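Local coordinates for insecticidal crystal protein Cry35Ab1 (Bacillus thuringiensis, PDB 4JP0) that acts with its partner protein Cry34Ab1 as one half of a binary toxin that kills western corn rootworm larvae, probably by attacking the midgut epithelium, at residues L49-D54 and T200-L205; P146-I151 and M176-V181. All coordinates share one frame; numbering follows the deposited sequence.

How the contacts relate
Leaving the N terminus, the chain first builds the ricin B-type lectin portion, where L49-D54 lies on strand 43-52. After strand 135-142 it runs out through P146-I151 and returns on strand 174-182; contact 2 closes this short excursion by laying P146-I151 over M176-V181. Helix 193-199 follows, and strand 202-221 begins in T200-L205, which meets L49-D54 in contact 1 and closes the longer loop, with all of contact 2 within it. The two contacts share a sheet: T179 and V181 pair with L205 and Y203. Contact 1 thus joins the lectin portion to the long-stranded sheet of the P42-type toxin region, while contact 2 covers 174-182, one of that sheet's two outermost strands.

Contact 1: L49-D54 and T200-L205; sequences LFPIDD and TPYYIL
The seam between the ricin B-type beta-trefoil portion and the long-stranded sheet of the P42-type toxin region is crossed here by an edge-to-face pair of aromatic rings, F50 from strand 43-52 and Y202 from the start of strand 202-221. The ring centroids are 5.3 Å apart and the planes stand at 75°, with the CD2-CE2 edge of F50 directed at one face of Y202. F50 CD2 lies 3.4 Å from Y202 OH and 3.6 Å from Y202 CZ, so the contact falls at the hydroxyl end of the ring rather than over its middle. In both residues CG stands anti to the carbonyl carbon (chi1 about -70°), and the two side chains reach past each other in opposite directions. The backbones stand well apart: the axes of the short strand segments 49-52 and 202-205 come no closer than 11.2 Å, at 34° to one another, and the two side chains span the gap. P51 arrives at the rim of the phenol, its CD 3.3 Å from Y202 OH and close to the ring plane. That hydroxyl is hydrogen-bonded to the backbone O of T4, which ties the Y202 side chain to the N-terminal segment and helps fix where its ring lies. Farther along F50, CE2 packs 3.4 Å from the backbone O of P201, while CZ reaches the CB of that proline. P182 of strand 174-182, I184 and T60 of strand 56-61 also touch F50, and T200-L205 leads from helix 193-199 into strand 202-221.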
ATOM      1  N   LEU A  49       0.017  -3.605  19.228  1.00 11.97           N
ATOM      2  CA  LEU A  49      -0.933  -4.276  18.366  1.00 13.59           C
ATOM      3  C   LEU A  49      -0.963  -3.598  17.012  1.00 13.48           C
ATOM      4  O   LEU A  49      -1.081  -2.386  16.943  1.00 13.49           O
ATOM      5  CB  LEU A  49      -2.336  -4.155  18.947  1.00 13.41           C
ATOM      6  CG  LEU A  49      -2.593  -4.750  20.317  1.00 17.31           C
ATOM      7  CD1 LEU A  49      -4.101  -4.671  20.613  1.00 18.94           C
ATOM      8  CD2 LEU A  49      -2.100  -6.186  20.337  1.00 18.89           C
ATOM      9  N   PHE A  50      -0.800  -4.367  15.945  1.00 12.65           N
ATOM     10  CA  PHE A  50      -1.042  -3.820  14.583  1.00 14.67           C
ATOM     11  C   PHE A  50      -2.283  -4.478  13.987  1.00 14.32           C
ATOM     12  O   PHE A  50      -2.472  -5.695  14.117  1.00 15.12           O
ATOM     13  CB  PHE A  50       0.140  -4.085  13.679  1.00 14.12           C
ATOM     14  CG  PHE A  50       1.363  -3.239  14.013  1.00 14.77           C
ATOM     15  CD1 PHE A  50       2.493  -3.811  14.542  1.00 16.32           C
ATOM     16  CD2 PHE A  50       1.362  -1.879  13.787  1.00 14.90           C
ATOM     17  CE1 PHE A  50       3.626  -3.061  14.797  1.00 15.77           C
ATOM     18  CE2 PHE A  50       2.492  -1.110  14.076  1.00 15.73           C
ATOM     19  CZ  PHE A  50       3.624  -1.714  14.569  1.00 14.79           C
ATOM     20  N   PRO A  51      -3.135  -3.694  13.338  1.00 13.95           N
ATOM     21  CA  PRO A  51      -4.354  -4.237  12.758  1.00 15.25           C
ATOM     22  C   PRO A  51      -4.072  -4.783  11.352  1.00 16.16           C
ATOM     23  O   PRO A  51      -3.263  -4.215  10.610  1.00 15.19           O
ATOM     24  CB  PRO A  51      -5.274  -3.006  12.689  1.00 15.88           C
ATOM     25  CG  PRO A  51      -4.288  -1.855  12.343  1.00 13.65           C
ATOM     26  CD  PRO A  51      -2.977  -2.247  13.049  1.00 14.66           C
ATOM     27  N   ILE A  52      -4.749  -5.885  11.018  1.00 16.21           N
ATOM     28  CA  ILE A  52      -4.690  -6.457   9.683  1.00 16.54           C
ATOM     29  C   ILE A  52      -6.100  -6.725   9.203  1.00 17.84           C
ATOM     30  O   ILE A  52      -7.094  -6.422   9.899  1.00 16.51           O
ATOM     31  CB  ILE A  52      -3.809  -7.732   9.658  1.00 18.07           C
ATOM     32  CG1 ILE A  52      -4.330  -8.803  10.630  1.00 17.81           C
ATOM     33  CG2 ILE A  52      -2.336  -7.374   9.959  1.00 16.45           C
ATOM     34  CD1 ILE A  52      -3.552 -10.148  10.502  1.00 19.78           C
ATOM     35  N   ASP A  53      -6.220  -7.258   8.000  1.00 18.11           N
ATOM     36  CA  ASP A  53      -7.541  -7.448   7.442  1.00 19.49           C
ATOM     37  C   ASP A  53      -8.427  -8.365   8.305  1.00 20.58           C
ATOM     38  O   ASP A  53      -7.955  -9.157   9.110  1.00 19.50           O
ATOM     39  CB  ASP A  53      -7.469  -8.026   6.012  1.00 19.08           C
ATOM     40  CG  ASP A  53      -6.874  -7.057   4.977  1.00 20.79           C
ATOM     41  OD1 ASP A  53      -6.831  -5.810   5.191  1.00 18.78           O
ATOM     42  OD2 ASP A  53      -6.425  -7.495   3.876  1.00 20.45           O
ATOM     43  N   ASP A  54      -9.731  -8.213   8.126  1.00 20.38           N
ATOM     44  CA  ASP A  54     -10.727  -9.074   8.756  1.00 22.77           C
ATOM     45  C   ASP A  54     -10.705  -9.072  10.293  1.00 21.98           C
ATOM     46  O   ASP A  54     -10.819 -10.131  10.936  1.00 21.04           O
ATOM     47  CB  ASP A  54     -10.644 -10.503   8.171  1.00 23.32           C
ATOM     48  CG  ASP A  54     -10.741 -10.526   6.637  1.00 28.71           C
ATOM     49  OD1 ASP A  54     -11.713  -9.980   6.082  1.00 32.98           O
ATOM     50  OD2 ASP A  54      -9.887 -11.083   5.892  1.00 35.58           O
ATOM     51  N   THR A 200       8.656   5.382  14.352  1.00 18.23           N
ATOM     52  CA  THR A 200       7.818   5.407  13.185  1.00 17.33           C
ATOM     53  C   THR A 200       7.007   4.110  13.066  1.00 15.92           C
ATOM     54  O   THR A 200       7.140   3.425  12.138  1.00 15.46           O
ATOM     55  CB  THR A 200       8.627   5.733  11.875  1.00 18.32           C
ATOM     56  OG1 THR A 200       7.785   5.621  10.760  1.00 16.61           O
ATOM     57  CG2 THR A 200       9.781   4.801  11.702  1.00 18.26           C
ATOM     58  N   PRO A 201       6.204   3.800  14.074  1.00 15.34           N
ATOM     59  CA  PRO A 201       5.515   2.496  14.075  1.00 14.84           C
ATOM     60  C   PRO A 201       4.578   2.348  12.888  1.00 14.48           C
ATOM     61  O   PRO A 201       4.305   1.237  12.481  1.00 12.64           O
ATOM     62  CB  PRO A 201       4.724   2.498  15.395  1.00 15.38           C
ATOM     63  CG  PRO A 201       4.623   3.998  15.760  1.00 14.04           C
ATOM     64  CD  PRO A 201       5.935   4.571  15.313  1.00 16.57           C
ATOM     65  N   TYR A 202       4.061   3.464  12.384  1.00 12.86           N
ATOM     66  CA  TYR A 202       3.312   3.429  11.127  1.00 12.75           C
ATOM     67  C   TYR A 202       3.998   4.228  10.061  1.00 13.47           C
ATOM     68  O   TYR A 202       4.349   5.394  10.279  1.00 14.13           O
ATOM     69  CB  TYR A 202       1.887   3.946  11.293  1.00 11.68           C
ATOM     70  CG  TYR A 202       1.038   3.001  12.102  1.00 12.75           C
ATOM     71  CD1 TYR A 202       0.973   3.109  13.507  1.00 13.47           C
ATOM     72  CD2 TYR A 202       0.354   1.957  11.483  1.00 13.31           C
ATOM     73  CE1 TYR A 202       0.177   2.217  14.281  1.00 12.76           C
ATOM     74  CE2 TYR A 202      -0.432   1.075  12.234  1.00 13.44           C
ATOM     75  CZ  TYR A 202      -0.510   1.206  13.617  1.00 12.83           C
ATOM     76  OH  TYR A 202      -1.257   0.289  14.308  1.00 12.82           O
ATOM     77  N   TYR A 203       4.197   3.606   8.900  1.00 13.41           N
ATOM     78  CA  TYR A 203       4.737   4.342   7.736  1.00 14.01           C
ATOM     79  C   TYR A 203       3.571   4.871   6.930  1.00 14.48           C
ATOM     80  O   TYR A 203       2.468   4.311   6.987  1.00 15.97           O
ATOM     81  CB  TYR A 203       5.552   3.388   6.835  1.00 14.85           C
ATOM     82  CG  TYR A 203       6.969   3.121   7.354  1.00 17.12           C
ATOM     83  CD1 TYR A 203       7.178   2.545   8.599  1.00 16.86           C
ATOM     84  CD2 TYR A 203       8.099   3.450   6.564  1.00 16.90           C
ATOM     85  CE1 TYR A 203       8.479   2.326   9.091  1.00 16.88           C
ATOM     86  CE2 TYR A 203       9.354   3.229   7.005  1.00 17.85           C
ATOM     87  CZ  TYR A 203       9.555   2.654   8.277  1.00 17.25           C
ATOM     88  OH  TYR A 203      10.833   2.431   8.709  1.00 18.37           O
ATOM     89  N   ILE A 204       3.808   5.916   6.133  1.00 14.35           N
ATOM     90  CA  ILE A 204       2.797   6.470   5.251  1.00 15.03           C
ATOM     91  C   ILE A 204       3.057   6.007   3.822  1.00 15.34           C
ATOM     92  O   ILE A 204       4.148   6.189   3.266  1.00 15.30           O
ATOM     93  CB  ILE A 204       2.846   8.009   5.298  1.00 15.33           C
ATOM     94  CG1 ILE A 204       2.525   8.493   6.698  1.00 15.85           C
ATOM     95  CG2 ILE A 204       1.802   8.649   4.339  1.00 16.51           C
ATOM     96  CD1 ILE A 204       2.895   9.999   6.912  1.00 20.79           C
ATOM     97  N   LEU A 205       2.060   5.366   3.242  1.00 15.60           N
ATOM     98  CA  LEU A 205       2.138   4.921   1.841  1.00 16.24           C
ATOM     99  C   LEU A 205       1.115   5.778   1.034  1.00 16.27           C
ATOM    100  O   LEU A 205      -0.095   5.805   1.316  1.00 15.58           O
ATOM    101  CB  LEU A 205       1.856   3.412   1.763  1.00 16.26           C
ATOM    102  CG  LEU A 205       1.779   2.754   0.387  1.00 17.47           C
ATOM    103  CD1 LEU A 205       3.023   3.057  -0.463  1.00 17.58           C
ATOM    104  CD2 LEU A 205       1.541   1.231   0.523  1.00 17.63           C
TER

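Contact 2: P146-I151 and M176-V181; sequences PQKPII and MGWTLV
The backbone N of W178 donates a hydrogen bond to water 1 at 3.2 Å, and the same water weakly accepts one from NZ of K148. The ammonium group also makes a weak direct bond, 3.4 Å long, from K148 NZ to W178 O, so the lysine reaches both ends of the tryptophan's main chain, weakly, its N through water and its O directly. To get there the lysine lies along the indole: CG is anti to the backbone N (chi1 -179°), the chain is extended as far as CE, and only the last torsion bends NZ in toward the strand. K148 and W178 therefore run past each other in opposite directions, with the K148 CG methylene 3.6 Å from W178 CE3. Two CH-pi contacts fall on one face of the indole. K148 CA sits 3.6 Å from the centroid of the six-membered ring, and P149 CD lies 3.3 Å from that of the five-membered ring, each nearly on the ring normal. Consecutive residues thus cover both halves of the bicycle. At the rim, the carbonyl O of P146 comes near the ring plane, 3.6 Å from W178 CH2. I151 closes the far end: its CD1 packs on W178 CB, at about a right angle to that side chain, and its CG2 rests 3.4 Å from M176 O. P146 CG meets L180 CD2 at the other end. I204 of strand 202-221 touches W178, L180 and P146. A classic beta bulge, in which M176 and G177 together lie across from K207, interrupts strand 174-182, the edge strand of an antiparallel sheet, over which an irregular, proline-containing linker runs roughly antiparallel.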
ATOM      1  N   PRO A 146       0.182  10.115  12.299  1.00 21.52           N
ATOM      2  CA  PRO A 146       0.088  11.123  11.236  1.00 21.20           C
ATOM      3  C   PRO A 146      -1.376  11.236  10.828  1.00 21.53           C
ATOM      4  O   PRO A 146      -2.057  10.229  10.756  1.00 19.60           O
ATOM      5  CB  PRO A 146       0.928  10.524  10.090  1.00 21.36           C
ATOM      6  CG  PRO A 146       1.772   9.467  10.694  1.00 23.02           C
ATOM      7  CD  PRO A 146       1.060   8.980  11.942  1.00 21.73           C
ATOM      8  N   GLN A 147      -1.817  12.457  10.577  1.00 22.38           N
ATOM      9  CA  GLN A 147      -3.168  12.845  10.215  1.00 23.96           C
ATOM     10  C   GLN A 147      -3.326  12.696   8.692  1.00 22.70           C
ATOM     11  O   GLN A 147      -2.452  13.110   7.960  1.00 21.98           O
ATOM     12  CB  GLN A 147      -3.297  14.333  10.598  1.00 26.09           C
ATOM     13  CG  GLN A 147      -4.605  15.019  10.236  1.00 30.54           C
ATOM     14  CD  GLN A 147      -4.520  16.570  10.277  1.00 39.44           C
ATOM     15  OE1 GLN A 147      -3.627  17.158  10.919  1.00 42.38           O
ATOM     16  NE2 GLN A 147      -5.465  17.223   9.603  1.00 40.66           N
ATOM     17  N   LYS A 148      -4.389  12.035   8.233  1.00 20.91           N
ATOM     18  CA  LYS A 148      -4.622  11.879   6.806  1.00 20.12           C
ATOM     19  C   LYS A 148      -4.973  13.233   6.163  1.00 18.67           C
ATOM     20  O   LYS A 148      -5.852  13.949   6.628  1.00 18.36           O
ATOM     21  CB  LYS A 148      -5.756  10.868   6.607  1.00 21.36           C
ATOM     22  CG  LYS A 148      -6.122  10.555   5.166  1.00 23.72           C
ATOM     23  CD  LYS A 148      -7.151   9.419   5.184  1.00 30.65           C
ATOM     24  CE  LYS A 148      -7.388   8.819   3.824  1.00 34.43           C
ATOM     25  NZ  LYS A 148      -7.675   7.332   3.935  1.00 38.38           N
ATOM     26  N   PRO A 149      -4.271  13.589   5.105  1.00 17.89           N
ATOM     27  CA  PRO A 149      -4.506  14.852   4.399  1.00 17.39           C
ATOM     28  C   PRO A 149      -5.728  14.763   3.457  1.00 17.40           C
ATOM     29  O   PRO A 149      -6.448  13.754   3.412  1.00 16.58           O
ATOM     30  CB  PRO A 149      -3.188  15.038   3.626  1.00 17.58           C
ATOM     31  CG  PRO A 149      -2.850  13.640   3.233  1.00 17.89           C
ATOM     32  CD  PRO A 149      -3.251  12.764   4.439  1.00 16.99           C
ATOM     33  N   ILE A 150      -5.997  15.838   2.737  1.00 16.50           N
ATOM     34  CA  ILE A 150      -7.099  15.847   1.782  1.00 16.44           C
ATOM     35  C   ILE A 150      -6.759  14.990   0.574  1.00 16.95           C
ATOM     36  O   ILE A 150      -5.693  15.141  -0.034  1.00 15.77           O
ATOM     37  CB  ILE A 150      -7.327  17.286   1.338  1.00 17.41           C
ATOM     38  CG1 ILE A 150      -7.815  18.091   2.549  1.00 19.76           C
ATOM     39  CG2 ILE A 150      -8.307  17.329   0.148  1.00 17.96           C
ATOM     40  CD1 ILE A 150      -7.518  19.595   2.426  1.00 23.31           C
ATOM     41  N   ILE A 151      -7.669  14.098   0.208  1.00 15.91           N
ATOM     42  CA  ILE A 151      -7.409  13.175  -0.887  1.00 16.89           C
ATOM     43  C   ILE A 151      -8.213  13.588  -2.085  1.00 18.47           C
ATOM     44  O   ILE A 151      -9.420  13.854  -1.927  1.00 18.48           O
ATOM     45  CB  ILE A 151      -7.891  11.785  -0.447  1.00 17.08           C
ATOM     46  CG1 ILE A 151      -7.260  11.472   0.908  1.00 18.71           C
ATOM     47  CG2 ILE A 151      -7.489  10.690  -1.475  1.00 19.18           C
ATOM     48  CD1 ILE A 151      -5.772  11.344   0.787  1.00 19.68           C
ATOM     49  N   MET A 176      -4.163  10.532  -4.592  1.00 15.96           N
ATOM     50  CA  MET A 176      -5.385   9.792  -4.825  1.00 16.88           C
ATOM     51  C   MET A 176      -5.637   8.764  -3.756  1.00 16.08           C
ATOM     52  O   MET A 176      -6.726   8.196  -3.713  1.00 16.59           O
ATOM     53  CB  MET A 176      -5.341   9.090  -6.193  1.00 16.72           C
ATOM     54  CG  MET A 176      -5.046  10.026  -7.347  1.00 20.68           C
ATOM     55  SD  MET A 176      -6.390  11.232  -7.595  1.00 26.26           S
ATOM     56  CE  MET A 176      -7.585  10.093  -8.417  1.00 27.73           C
ATOM     57  N   GLY A 177      -4.630   8.486  -2.920  1.00 15.79           N
ATOM     58  CA  GLY A 177      -4.785   7.485  -1.852  1.00 15.74           C
ATOM     59  C   GLY A 177      -3.668   7.628  -0.827  1.00 15.87           C
ATOM     60  O   GLY A 177      -2.564   8.039  -1.184  1.00 14.69           O
ATOM     61  N   TRP A 178      -3.948   7.279   0.432  1.00 15.40           N
ATOM     62  CA  TRP A 178      -2.998   7.460   1.518  1.00 15.50           C
ATOM     63  C   TRP A 178      -3.394   6.451   2.582  1.00 16.32           C
ATOM     64  O   TRP A 178      -4.583   6.286   2.882  1.00 15.38           O
ATOM     65  CB  TRP A 178      -3.157   8.895   2.038  1.00 17.06           C
ATOM     66  CG  TRP A 178      -2.286   9.441   3.114  1.00 16.40           C
ATOM     67  CD1 TRP A 178      -1.293  10.362   2.961  1.00 17.19           C
ATOM     68  CD2 TRP A 178      -2.424   9.238   4.539  1.00 16.95           C
ATOM     69  NE1 TRP A 178      -0.765  10.708   4.187  1.00 18.25           N
ATOM     70  CE2 TRP A 178      -1.431  10.030   5.172  1.00 17.40           C
ATOM     71  CE3 TRP A 178      -3.252   8.434   5.333  1.00 17.55           C
ATOM     72  CZ2 TRP A 178      -1.273  10.075   6.555  1.00 18.75           C
ATOM     73  CZ3 TRP A 178      -3.101   8.473   6.717  1.00 19.07           C
ATOM     74  CH2 TRP A 178      -2.115   9.274   7.315  1.00 17.46           C
ATOM     75  N   THR A 179      -2.427   5.750   3.141  1.00 15.20           N
ATOM     76  CA  THR A 179      -2.786   4.737   4.135  1.00 15.95           C
ATOM     77  C   THR A 179      -1.584   4.465   5.028  1.00 15.60           C
ATOM     78  O   THR A 179      -0.469   4.737   4.646  1.00 13.95           O
ATOM     79  CB  THR A 179      -3.314   3.474   3.435  1.00 16.50           C
ATOM     80  OG1 THR A 179      -3.902   2.565   4.384  1.00 19.50           O
ATOM     81  CG2 THR A 179      -2.179   2.693   2.763  1.00 18.66           C
ATOM     82  N   LEU A 180      -1.841   3.986   6.238  1.00 15.33           N
ATOM     83  CA  LEU A 180      -0.771   3.766   7.214  1.00 15.13           C
ATOM     84  C   LEU A 180      -0.375   2.293   7.232  1.00 16.38           C
ATOM     85  O   LEU A 180      -1.246   1.399   7.323  1.00 16.70           O
ATOM     86  CB  LEU A 180      -1.259   4.150   8.596  1.00 15.64           C
ATOM     87  CG  LEU A 180      -1.493   5.649   8.761  1.00 14.40           C
ATOM     88  CD1 LEU A 180      -1.938   5.972  10.184  1.00 17.73           C
ATOM     89  CD2 LEU A 180      -0.225   6.383   8.440  1.00 18.47           C
ATOM     90  N   VAL A 181       0.924   2.036   7.146  1.00 14.96           N
ATOM     91  CA  VAL A 181       1.391   0.655   7.093  1.00 14.25           C
ATOM     92  C   VAL A 181       2.222   0.312   8.309  1.00 14.59           C
ATOM     93  O   VAL A 181       3.200   0.970   8.597  1.00 13.29           O
ATOM     94  CB  VAL A 181       2.226   0.404   5.801  1.00 15.81           C
ATOM     95  CG1 VAL A 181       2.811  -1.044   5.749  1.00 15.66           C
ATOM     96  CG2 VAL A 181       1.359   0.706   4.584  1.00 14.09           C
TER
HETATM   97  O   HOH W   1      -7.099   7.083   0.787  1.00 21.58           O